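Local atomic coordinates of endonuclease PI-MtuI (Mycobacterium tuberculosis, PDB entry 2IMZ), a protein that probably splices itself out of a RecA precursor and joins the flanking pieces, the crystallised fragment being the splicing domain of this intein. Residues W48-T53 and R147-E152; G58-G63 and I137-P142; H73-E78 and D91-P96. The protein carries 1 engineered substitution. All blocks are in the same frame, centred on the assembly; numbering follows the deposited sequence.

Contact 1 of 3, residues W48-T53 and R147-E152. With ZN (zinc ion), chain C.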
loop_
_atom_site.group_PDB
_atom_site.type_symbol
_atom_site.label_atom_id
_atom_site.label_comp_id
_atom_site.label_asym_id
_atom_site.label_seq_id
_atom_site.Cartn_x
_atom_site.Cartn_y
_atom_site.Cartn_z
ATOM N N TRP A 48 4.143 -9.454 6.812
ATOM C CA TRP A 48 2.891 -9.709 7.525
ATOM C C TRP A 48 2.664 -8.653 8.602
ATOM O O TRP A 48 3.571 -8.353 9.382
ATOM C CB TRP A 48 2.956 -11.091 8.182
ATOM C CG TRP A 48 3.270 -12.189 7.221
ATOM C CD1 TRP A 48 2.378 -12.974 6.552
ATOM C CD2 TRP A 48 4.570 -12.579 6.765
ATOM N NE1 TRP A 48 3.039 -13.828 5.705
ATOM C CE2 TRP A 48 4.386 -13.608 5.814
ATOM C CE3 TRP A 48 5.873 -12.157 7.065
ATOM C CZ2 TRP A 48 5.459 -14.224 5.159
ATOM C CZ3 TRP A 48 6.942 -12.770 6.412
ATOM C CH2 TRP A 48 6.725 -13.794 5.469
ATOM N N PHE A 49 1.452 -8.106 8.665
ATOM C CA PHE A 49 1.155 -7.087 9.665
ATOM C C PHE A 49 -0.129 -7.315 10.455
ATOM O O PHE A 49 -1.195 -7.544 9.881
ATOM C CB PHE A 49 1.090 -5.703 9.011
ATOM C CG PHE A 49 2.274 -5.385 8.146
ATOM C CD1 PHE A 49 2.313 -5.801 6.818
ATOM C CD2 PHE A 49 3.366 -4.697 8.667
ATOM C CE1 PHE A 49 3.427 -5.536 6.019
ATOM C CE2 PHE A 49 4.485 -4.426 7.877
ATOM C CZ PHE A 49 4.513 -4.849 6.549
ATOM N N ASP A 50 -0.010 -7.274 11.780
ATOM C CA ASP A 50 -1.161 -7.406 12.670
ATOM C C ASP A 50 -1.443 -5.948 13.012
ATOM O O ASP A 50 -0.706 -5.333 13.781
ATOM C CB ASP A 50 -0.792 -8.182 13.935
ATOM C CG ASP A 50 -1.978 -8.386 14.861
ATOM O OD1 ASP A 50 -2.757 -7.429 15.055
ATOM O OD2 ASP A 50 -2.127 -9.498 15.406
ATOM N N GLN A 51 -2.507 -5.402 12.435
ATOM C CA GLN A 51 -2.853 -3.999 12.612
ATOM C C GLN A 51 -3.744 -3.623 13.790
ATOM O O GLN A 51 -4.133 -2.461 13.922
ATOM C CB GLN A 51 -3.481 -3.483 11.316
ATOM C CG GLN A 51 -2.669 -3.808 10.067
ATOM C CD GLN A 51 -1.341 -3.076 10.014
ATOM O OE1 GLN A 51 -1.065 -2.336 9.069
ATOM N NE2 GLN A 51 -0.509 -3.281 11.026
ATOM N N GLY A 52 -4.068 -4.592 14.639
ATOM C CA GLY A 52 -4.909 -4.310 15.789
ATOM C C GLY A 52 -6.375 -4.126 15.443
ATOM O O GLY A 52 -6.777 -4.286 14.290
ATOM N N THR A 53 -7.178 -3.779 16.445
ATOM C CA THR A 53 -8.606 -3.580 16.241
ATOM C C THR A 53 -8.915 -2.202 15.674
ATOM O O THR A 53 -8.456 -1.183 16.194
ATOM C CB THR A 53 -9.383 -3.763 17.556
ATOM O OG1 THR A 53 -9.172 -5.090 18.048
ATOM C CG2 THR A 53 -10.872 -3.546 17.328
ATOM N N ARG A 147 -10.530 -7.124 14.519
ATOM C CA ARG A 147 -9.078 -7.164 14.451
ATOM C C ARG A 147 -8.788 -7.059 12.965
ATOM O O ARG A 147 -9.511 -7.639 12.152
ATOM C CB ARG A 147 -8.532 -8.490 14.978
ATOM C CG ARG A 147 -8.821 -8.756 16.442
ATOM C CD ARG A 147 -7.848 -9.787 16.969
ATOM N NE ARG A 147 -7.888 -11.023 16.194
ATOM C CZ ARG A 147 -6.940 -11.954 16.227
ATOM N NH1 ARG A 147 -5.873 -11.789 16.997
ATOM N NH2 ARG A 147 -7.059 -13.052 15.494
ATOM N N THR A 148 -7.742 -6.325 12.605
ATOM C CA THR A 148 -7.405 -6.150 11.201
ATOM C C THR A 148 -5.967 -6.538 10.893
ATOM O O THR A 148 -5.120 -6.608 11.790
ATOM C CB THR A 148 -7.664 -4.697 10.755
ATOM O OG1 THR A 148 -6.835 -3.804 11.508
ATOM C CG2 THR A 148 -9.124 -4.335 10.979
ATOM N N PHE A 149 -5.703 -6.794 9.616
ATOM C CA PHE A 149 -4.389 -7.227 9.171
ATOM C C PHE A 149 -4.038 -6.681 7.799
ATOM O O PHE A 149 -4.885 -6.123 7.100
ATOM C CB PHE A 149 -4.340 -8.756 9.116
ATOM C CG PHE A 149 -4.824 -9.421 10.369
ATOM C CD1 PHE A 149 -6.185 -9.565 10.616
ATOM C CD2 PHE A 149 -3.919 -9.856 11.330
ATOM C CE1 PHE A 149 -6.643 -10.129 11.803
ATOM C CE2 PHE A 149 -4.363 -10.420 12.519
ATOM C CZ PHE A 149 -5.729 -10.557 12.759
ATOM N N ASP A 150 -2.785 -6.875 7.410
ATOM C CA ASP A 150 -2.299 -6.411 6.120
ATOM C C ASP A 150 -1.189 -7.352 5.650
ATOM O O ASP A 150 -0.556 -8.025 6.463
ATOM C CB ASP A 150 -1.769 -4.980 6.263
ATOM C CG ASP A 150 -1.773 -4.219 4.957
ATOM O OD1 ASP A 150 -2.806 -4.246 4.253
ATOM O OD2 ASP A 150 -0.747 -3.575 4.643
ATOM N N LEU A 151 -0.972 -7.405 4.341
ATOM C CA LEU A 151 0.061 -8.264 3.765
ATOM C C LEU A 151 0.827 -7.521 2.682
ATOM O O LEU A 151 0.262 -6.673 1.994
ATOM C CB LEU A 151 -0.571 -9.508 3.131
ATOM C CG LEU A 151 -1.391 -10.456 4.008
ATOM C CD1 LEU A 151 -2.121 -11.473 3.127
ATOM C CD2 LEU A 151 -0.468 -11.160 5.000
ATOM N N GLU A 152 2.115 -7.825 2.541
ATOM C CA GLU A 152 2.913 -7.224 1.481
ATOM C C GLU A 152 3.153 -8.314 0.455
ATOM O O GLU A 152 3.605 -9.411 0.796
ATOM C CB GLU A 152 4.259 -6.701 1.985
ATOM C CG GLU A 152 4.220 -5.280 2.516
ATOM C CD GLU A 152 3.628 -4.286 1.522
ATOM O OE1 GLU A 152 4.149 -4.145 0.387
ATOM O OE2 GLU A 152 2.631 -3.640 1.883
HETATM ZN ZN ZN C . 2.896 -2.871 -0.882
HETATM O O HOH W 1 -5.342 -7.502 14.913
HETATM O O HOH W 2 -4.374 -9.555 17.441
#

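Contact 2 of 3, residues G58-G63 and I137-P142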
loop_
_atom_site.group_PDB
_atom_site.type_symbol
_atom_site.label_atom_id
_atom_site.label_comp_id
_atom_site.label_asym_id
_atom_site.label_seq_id
_atom_site.Cartn_x
_atom_site.Cartn_y
_atom_site.Cartn_z
ATOM N N GLY A 58 -18.396 -3.184 5.516
ATOM C CA GLY A 58 -18.525 -4.365 4.682
ATOM C C GLY A 58 -19.119 -4.145 3.309
ATOM O O GLY A 58 -20.038 -3.342 3.124
ATOM N N LEU A 59 -18.589 -4.875 2.334
ATOM C CA LEU A 59 -19.063 -4.786 0.963
ATOM C C LEU A 59 -19.391 -6.183 0.467
ATOM O O LEU A 59 -18.486 -6.992 0.252
ATOM C CB LEU A 59 -17.985 -4.165 0.067
ATOM C CG LEU A 59 -17.455 -2.785 0.481
ATOM C CD1 LEU A 59 -16.330 -2.366 -0.456
ATOM C CD2 LEU A 59 -18.586 -1.766 0.448
ATOM N N ARG A 60 -20.681 -6.485 0.313
ATOM C CA ARG A 60 -21.068 -7.794 -0.198
ATOM C C ARG A 60 -21.028 -7.663 -1.709
ATOM O O ARG A 60 -21.709 -6.822 -2.292
ATOM C CB ARG A 60 -22.472 -8.200 0.262
ATOM C CG ARG A 60 -22.816 -9.640 -0.123
ATOM C CD ARG A 60 -23.997 -10.174 0.680
ATOM N NE ARG A 60 -25.210 -9.394 0.454
ATOM C CZ ARG A 60 -25.981 -9.491 -0.625
ATOM N NH1 ARG A 60 -25.675 -10.345 -1.593
ATOM N NH2 ARG A 60 -27.059 -8.725 -0.737
ATOM N N ILE A 61 -20.214 -8.505 -2.334
ATOM C CA ILE A 61 -20.018 -8.483 -3.774
ATOM C C ILE A 61 -20.961 -9.454 -4.469
ATOM O O ILE A 61 -21.396 -10.434 -3.866
ATOM C CB ILE A 61 -18.557 -8.876 -4.098
ATOM C CG1 ILE A 61 -17.603 -8.088 -3.191
ATOM C CG2 ILE A 61 -18.250 -8.638 -5.572
ATOM C CD1 ILE A 61 -17.749 -6.575 -3.265
ATOM N N ALA A 62 -21.293 -9.173 -5.731
ATOM C CA ALA A 62 -22.159 -10.077 -6.485
ATOM C C ALA A 62 -21.471 -11.437 -6.408
ATOM O O ALA A 62 -20.261 -11.536 -6.608
ATOM C CB ALA A 62 -22.277 -9.617 -7.941
ATOM N N GLY A 63 -22.234 -12.481 -6.109
ATOM C CA GLY A 63 -21.635 -13.801 -5.981
ATOM C C GLY A 63 -21.673 -14.218 -4.522
ATOM O O GLY A 63 -21.640 -15.405 -4.200
ATOM N N ILE A 137 -21.178 -4.256 -6.427
ATOM C CA ILE A 137 -21.363 -4.345 -4.987
ATOM C C ILE A 137 -22.870 -4.494 -4.781
ATOM O O ILE A 137 -23.653 -3.665 -5.256
ATOM C CB ILE A 137 -20.869 -3.066 -4.283
ATOM C CG1 ILE A 137 -19.342 -2.976 -4.391
ATOM C CG2 ILE A 137 -21.297 -3.067 -2.825
ATOM C CD1 ILE A 137 -18.772 -1.649 -3.939
ATOM N N ARG A 138 -23.274 -5.551 -4.086
ATOM C CA ARG A 138 -24.693 -5.806 -3.852
ATOM C C ARG A 138 -25.207 -5.127 -2.588
ATOM O O ARG A 138 -26.393 -4.807 -2.487
ATOM C CB ARG A 138 -24.948 -7.317 -3.735
ATOM C CG ARG A 138 -24.332 -8.163 -4.846
ATOM C CD ARG A 138 -25.328 -8.627 -5.906
ATOM N NE ARG A 138 -25.870 -7.535 -6.696
ATOM C CZ ARG A 138 -26.331 -7.658 -7.940
ATOM N NH1 ARG A 138 -26.318 -8.834 -8.556
ATOM N NH2 ARG A 138 -26.805 -6.597 -8.572
ATOM N N GLU A 139 -24.319 -4.901 -1.625
ATOM C CA GLU A 139 -24.734 -4.303 -0.366
ATOM C C GLU A 139 -23.579 -3.716 0.443
ATOM O O GLU A 139 -22.475 -4.259 0.453
ATOM C CB GLU A 139 -25.456 -5.372 0.463
ATOM C CG GLU A 139 -25.871 -4.954 1.861
ATOM C CD GLU A 139 -26.470 -6.103 2.657
ATOM O OE1 GLU A 139 -26.524 -7.242 2.135
ATOM O OE2 GLU A 139 -26.881 -5.871 3.811
ATOM N N VAL A 140 -23.844 -2.596 1.111
ATOM C CA VAL A 140 -22.850 -1.952 1.965
ATOM C C VAL A 140 -23.303 -2.176 3.406
ATOM O O VAL A 140 -24.422 -1.812 3.778
ATOM C CB VAL A 140 -22.752 -0.437 1.684
ATOM C CG1 VAL A 140 -21.798 0.217 2.676
ATOM C CG2 VAL A 140 -22.269 -0.204 0.255
ATOM N N LEU A 141 -22.438 -2.792 4.209
ATOM C CA LEU A 141 -22.758 -3.089 5.604
ATOM C C LEU A 141 -22.179 -2.068 6.576
ATOM O O LEU A 141 -21.097 -1.522 6.352
ATOM C CB LEU A 141 -22.255 -4.488 5.980
ATOM C CG LEU A 141 -22.858 -5.707 5.272
ATOM C CD1 LEU A 141 -24.361 -5.721 5.476
ATOM C CD2 LEU A 141 -22.518 -5.682 3.792
ATOM N N PRO A 142 -22.898 -1.805 7.680
ATOM C CA PRO A 142 -22.515 -0.855 8.730
ATOM C C PRO A 142 -21.176 -1.165 9.392
ATOM O O PRO A 142 -20.780 -2.322 9.518
ATOM C CB PRO A 142 -23.671 -0.951 9.725
ATOM C CG PRO A 142 -24.825 -1.359 8.875
ATOM C CD PRO A 142 -24.211 -2.401 7.983
#

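Contact 3 of 3, residues H73-E78 and D91-P96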
loop_
_atom_site.group_PDB
_atom_site.type_symbol
_atom_site.label_atom_id
_atom_site.label_comp_id
_atom_site.label_asym_id
_atom_site.label_seq_id
_atom_site.Cartn_x
_atom_site.Cartn_y
_atom_site.Cartn_z
ATOM N N HIS A 73 -9.186 1.591 3.155
ATOM C CA HIS A 73 -8.474 0.583 2.380
ATOM C C HIS A 73 -8.800 0.772 0.900
ATOM O O HIS A 73 -9.966 0.909 0.531
ATOM C CB HIS A 73 -8.875 -0.824 2.810
ATOM C CG HIS A 73 -7.880 -1.868 2.413
ATOM N ND1 HIS A 73 -6.896 -2.315 3.268
ATOM C CD2 HIS A 73 -7.669 -2.499 1.233
ATOM C CE1 HIS A 73 -6.120 -3.175 2.632
ATOM N NE2 HIS A 73 -6.567 -3.304 1.395
ATOM N N LYS A 74 -7.771 0.778 0.058
ATOM C CA LYS A 74 -7.971 0.966 -1.377
ATOM C C LYS A 74 -8.407 -0.298 -2.106
ATOM O O LYS A 74 -7.838 -1.374 -1.913
ATOM C CB LYS A 74 -6.697 1.506 -2.035
ATOM C CG LYS A 74 -6.404 2.968 -1.738
ATOM C CD LYS A 74 -5.809 3.152 -0.363
ATOM C CE LYS A 74 -5.337 4.582 -0.177
ATOM N NZ LYS A 74 -4.442 5.002 -1.284
ATOM N N VAL A 75 -9.423 -0.138 -2.951
ATOM C CA VAL A 75 -9.995 -1.223 -3.741
ATOM C C VAL A 75 -9.845 -0.866 -5.217
ATOM O O VAL A 75 -10.021 0.290 -5.600
ATOM C CB VAL A 75 -11.494 -1.402 -3.403
ATOM C CG1 VAL A 75 -12.116 -2.487 -4.278
ATOM C CG2 VAL A 75 -11.651 -1.747 -1.929
ATOM N N LEU A 76 -9.508 -1.850 -6.042
ATOM C CA LEU A 76 -9.334 -1.591 -7.464
ATOM C C LEU A 76 -10.665 -1.535 -8.199
ATOM O O LEU A 76 -11.508 -2.419 -8.048
ATOM C CB LEU A 76 -8.445 -2.659 -8.104
ATOM C CG LEU A 76 -8.114 -2.423 -9.586
ATOM C CD1 LEU A 76 -7.338 -1.113 -9.742
ATOM C CD2 LEU A 76 -7.301 -3.585 -10.119
ATOM N N THR A 77 -10.845 -0.478 -8.986
ATOM C CA THR A 77 -12.057 -0.285 -9.778
ATOM C C THR A 77 -11.615 0.088 -11.189
ATOM O O THR A 77 -10.433 0.334 -11.430
ATOM C CB THR A 77 -12.934 0.858 -9.222
ATOM O OG1 THR A 77 -12.303 2.120 -9.480
ATOM C CG2 THR A 77 -13.139 0.695 -7.719
ATOM N N GLU A 78 -12.561 0.135 -12.120
ATOM C CA GLU A 78 -12.239 0.480 -13.499
ATOM C C GLU A 78 -11.780 1.931 -13.608
ATOM O O GLU A 78 -11.311 2.368 -14.659
ATOM C CB GLU A 78 -13.456 0.235 -14.392
ATOM C CG GLU A 78 -14.727 0.871 -13.875
ATOM C CD GLU A 78 -15.971 0.122 -14.310
ATOM O OE1 GLU A 78 -17.067 0.462 -13.818
ATOM O OE2 GLU A 78 -15.854 -0.804 -15.141
ATOM N N ASP A 91 -21.665 -0.002 -7.557
ATOM C CA ASP A 91 -20.331 0.296 -8.062
ATOM C C ASP A 91 -19.651 -1.016 -8.414
ATOM O O ASP A 91 -19.888 -2.033 -7.762
ATOM C CB ASP A 91 -19.494 1.030 -7.012
ATOM C CG ASP A 91 -19.931 2.465 -6.814
ATOM O OD1 ASP A 91 -20.557 3.029 -7.738
ATOM O OD2 ASP A 91 -19.631 3.031 -5.742
ATOM N N ARG A 92 -18.808 -0.995 -9.440
ATOM C CA ARG A 92 -18.106 -2.199 -9.849
ATOM C C ARG A 92 -16.692 -2.239 -9.282
ATOM O O ARG A 92 -16.028 -1.205 -9.144
ATOM C CB ARG A 92 -18.063 -2.300 -11.380
ATOM C CG ARG A 92 -19.441 -2.475 -12.016
ATOM C CD ARG A 92 -19.363 -2.696 -13.524
ATOM N NE ARG A 92 -18.938 -1.507 -14.258
ATOM C CZ ARG A 92 -19.664 -0.399 -14.387
ATOM N NH1 ARG A 92 -20.863 -0.313 -13.828
ATOM N NH2 ARG A 92 -19.193 0.624 -15.086
ATOM N N VAL A 93 -16.250 -3.439 -8.925
ATOM C CA VAL A 93 -14.908 -3.633 -8.391
ATOM C C VAL A 93 -14.252 -4.756 -9.174
ATOM O O VAL A 93 -14.936 -5.596 -9.755
ATOM C CB VAL A 93 -14.923 -3.996 -6.878
ATOM C CG1 VAL A 93 -15.518 -2.843 -6.074
ATOM C CG2 VAL A 93 -15.708 -5.277 -6.641
ATOM N N ALA A 94 -12.924 -4.759 -9.206
ATOM C CA ALA A 94 -12.183 -5.787 -9.932
ATOM C C ALA A 94 -12.306 -7.142 -9.241
ATOM O O ALA A 94 -11.984 -7.276 -8.060
ATOM C CB ALA A 94 -10.714 -5.388 -10.042
ATOM N N GLN A 95 -12.775 -8.138 -9.989
ATOM C CA GLN A 95 -12.949 -9.499 -9.477
ATOM C C GLN A 95 -12.433 -10.490 -10.515
ATOM O O GLN A 95 -13.125 -10.806 -11.486
ATOM C CB GLN A 95 -14.428 -9.786 -9.194
ATOM C CG GLN A 95 -14.705 -11.235 -8.781
ATOM C CD GLN A 95 -16.186 -11.544 -8.661
ATOM O OE1 GLN A 95 -16.779 -11.416 -7.588
ATOM N NE2 GLN A 95 -16.795 -11.946 -9.772
ATOM N N PRO A 96 -11.201 -10.983 -10.332
ATOM C CA PRO A 96 -10.603 -11.941 -11.266
ATOM C C PRO A 96 -11.392 -13.243 -11.364
ATOM O O PRO A 96 -11.840 -13.784 -10.355
ATOM C CB PRO A 96 -9.208 -12.152 -10.686
ATOM C CG PRO A 96 -8.906 -10.818 -10.068
ATOM C CD PRO A 96 -10.199 -10.504 -9.363
HETATM O O HOH W 3 -18.597 1.582 -10.884
#

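Contact 1 of 3, residues W48-T53 and R147-E152
A zinc site shared by two subunits lies at one end of this antiparallel ladder, where F49 and E152 touch. E152 CG rests 3.6 Å from F49 CE1, at the edge of the phenyl ring, and a bend at chi2 (-54°) turns the carboxylate so that OE1 binds the zinc ion at 2.2 Å. H157 and, from the second subunit, H167 bind the same ion. K74 of the second subunit forms salt bridges with E152 OE2 and D150 OD2, so a lysine probably offsets the negative charge gathered here. Behind the site F49 and D150 form a hydrogen-bonded pair: F49 N to D150 O and D150 N to F49 O each measure 3.0 Å. The long antiparallel strands 40-52 and 134-153 joined here belong to the curved, all-beta Hint (hedgehog/intein) fold. On the opposite face of the ladder W48 CD1 meets L151 CD2 at 3.7 Å, and L151 and F149 carry on into apolar packing on helix 19-24. Toward the corner at T53, G52 O is gripped twice, by T148 N and T148 OG1, both at 2.8 Å; the hydroxyl gets there from the position between backbone N and carbonyl carbon (chi1 62°). Glycine suits residue 52, whose phi is positive (75°), and its N-H closes an Asx turn on D50 OD1. One water links D50 OD1 to T148 O, while another joins D50 OD2 to R147 NH1, its bond to the arginine weak. R147 lays one guanidinium face against the edge of the F149 ring and is held by a salt bridge to E4.

Contact 2 of 3, residues G58-G63 and I137-P142
R60 and E139 form a salt bridge on one face of an antiparallel ladder. The guanidinium comes side-on and directs two nitrogens at a single carboxylate oxygen: R60 NE lies 3.0 Å from E139 OE1, and R60 NH2 lies 3.3 Å from the same atom. OE1 sits in the guanidinium plane but is met on its anti side, with the two flat groups turned 80° apart. R60 CG stands anti to the backbone N (chi1 -173°), and a bend at chi3 carries the guanidinium across to the glutamate. In the backbone, R60 N donates to E139 O at 2.9 Å, while R60 O accepts from R138 N at 2.7 Å, nearly head-on, and more weakly from E139 N. Two residues thus face one, a classic beta bulge that shifts the register before I61. Further along, L141 N reaches G58 O at 2.7 Å, and a longer bond from G58 N to L141 O completes that pair; a glycine here lets L141 pack its CB and CD2 directly against backbone. The bulge also sets R138 CB over one face of the R60 guanidinium, 3.5 Å above its plane, while the R138 chain folds along A62. On the other face branched aliphatics meet: L59 CD2 touches V140 CG2 at 4.0 Å, and I61 CD1 touches I137 CG1 at 4.1 Å, with L87 covering L59 and I137. Strand 54-61 lies between two partners, paired with 134-153 here and with 66-69 through L59 and L67, while I137 continues the backbone bonding to G90 and D91.

Contact 3 of 3, residues H73-E78 and D91-P96
L76 and A94 supply the backbone bond that ties these two strands together: A94 N donates to L76 O at 3.0 Å, nearly straight at 170°. The two short strands run at 99° to each other, their axes passing 4.8 Å apart, and the segments touch at a crossing rather than along a ladder. Apolar contacts surround that point. V75 CG1 meets V93 CG1 at 3.9 Å, and L76 CD2 lies 3.9 Å from A94 CB, where alanine is small enough for the leucine branch to lie close to the crossing. W81 and V165 add to the cover of L76. T77 CB packs against R92 O at 3.7 Å, while its hydroxyl is hydrogen-bonded with G80 O, at the start of strand 80-83, and with Y79 N. Charge marks the outer end. E78 and R92 form a salt bridge, its weak leg running from R92 NE to E78 OE2 at 3.3 Å; the place of E78 OE1 is less certain. A water accepts from R92 N. At the other end of strand 74-77, H73 ND1 is bonded to the amino N of the sulfinic acid form of residue 1, as expected for the block B histidine at the splicing centre of inteins.

The three contacts nest along the chain, 73-78/91-96 inside 58-63/137-142 and that inside 48-53/147-152. Contacts 1 and 2 use the two ends of the long strand 134-153, their centres 22 Å apart and nearest atoms about 11 Å apart. Contacts 2 and 3 are closer, 12 Å between centres: I137 N probably bonds D91 O at 2.9 Å, and I137 CD1 reaches V93 CG1 at 4.1 Å. Contacts 1 and 3 lie on opposite sides of the chain's centre, their centres 20 Å apart, yet touch, consistent with a shared splicing centre, where D150 OD1 packs 3.8 Å from H73 CE1. Contact 1 itself supplies a zinc ligand, E152, and the L76 side chain of contact 3 is about 10 Å from a bound zinc ion.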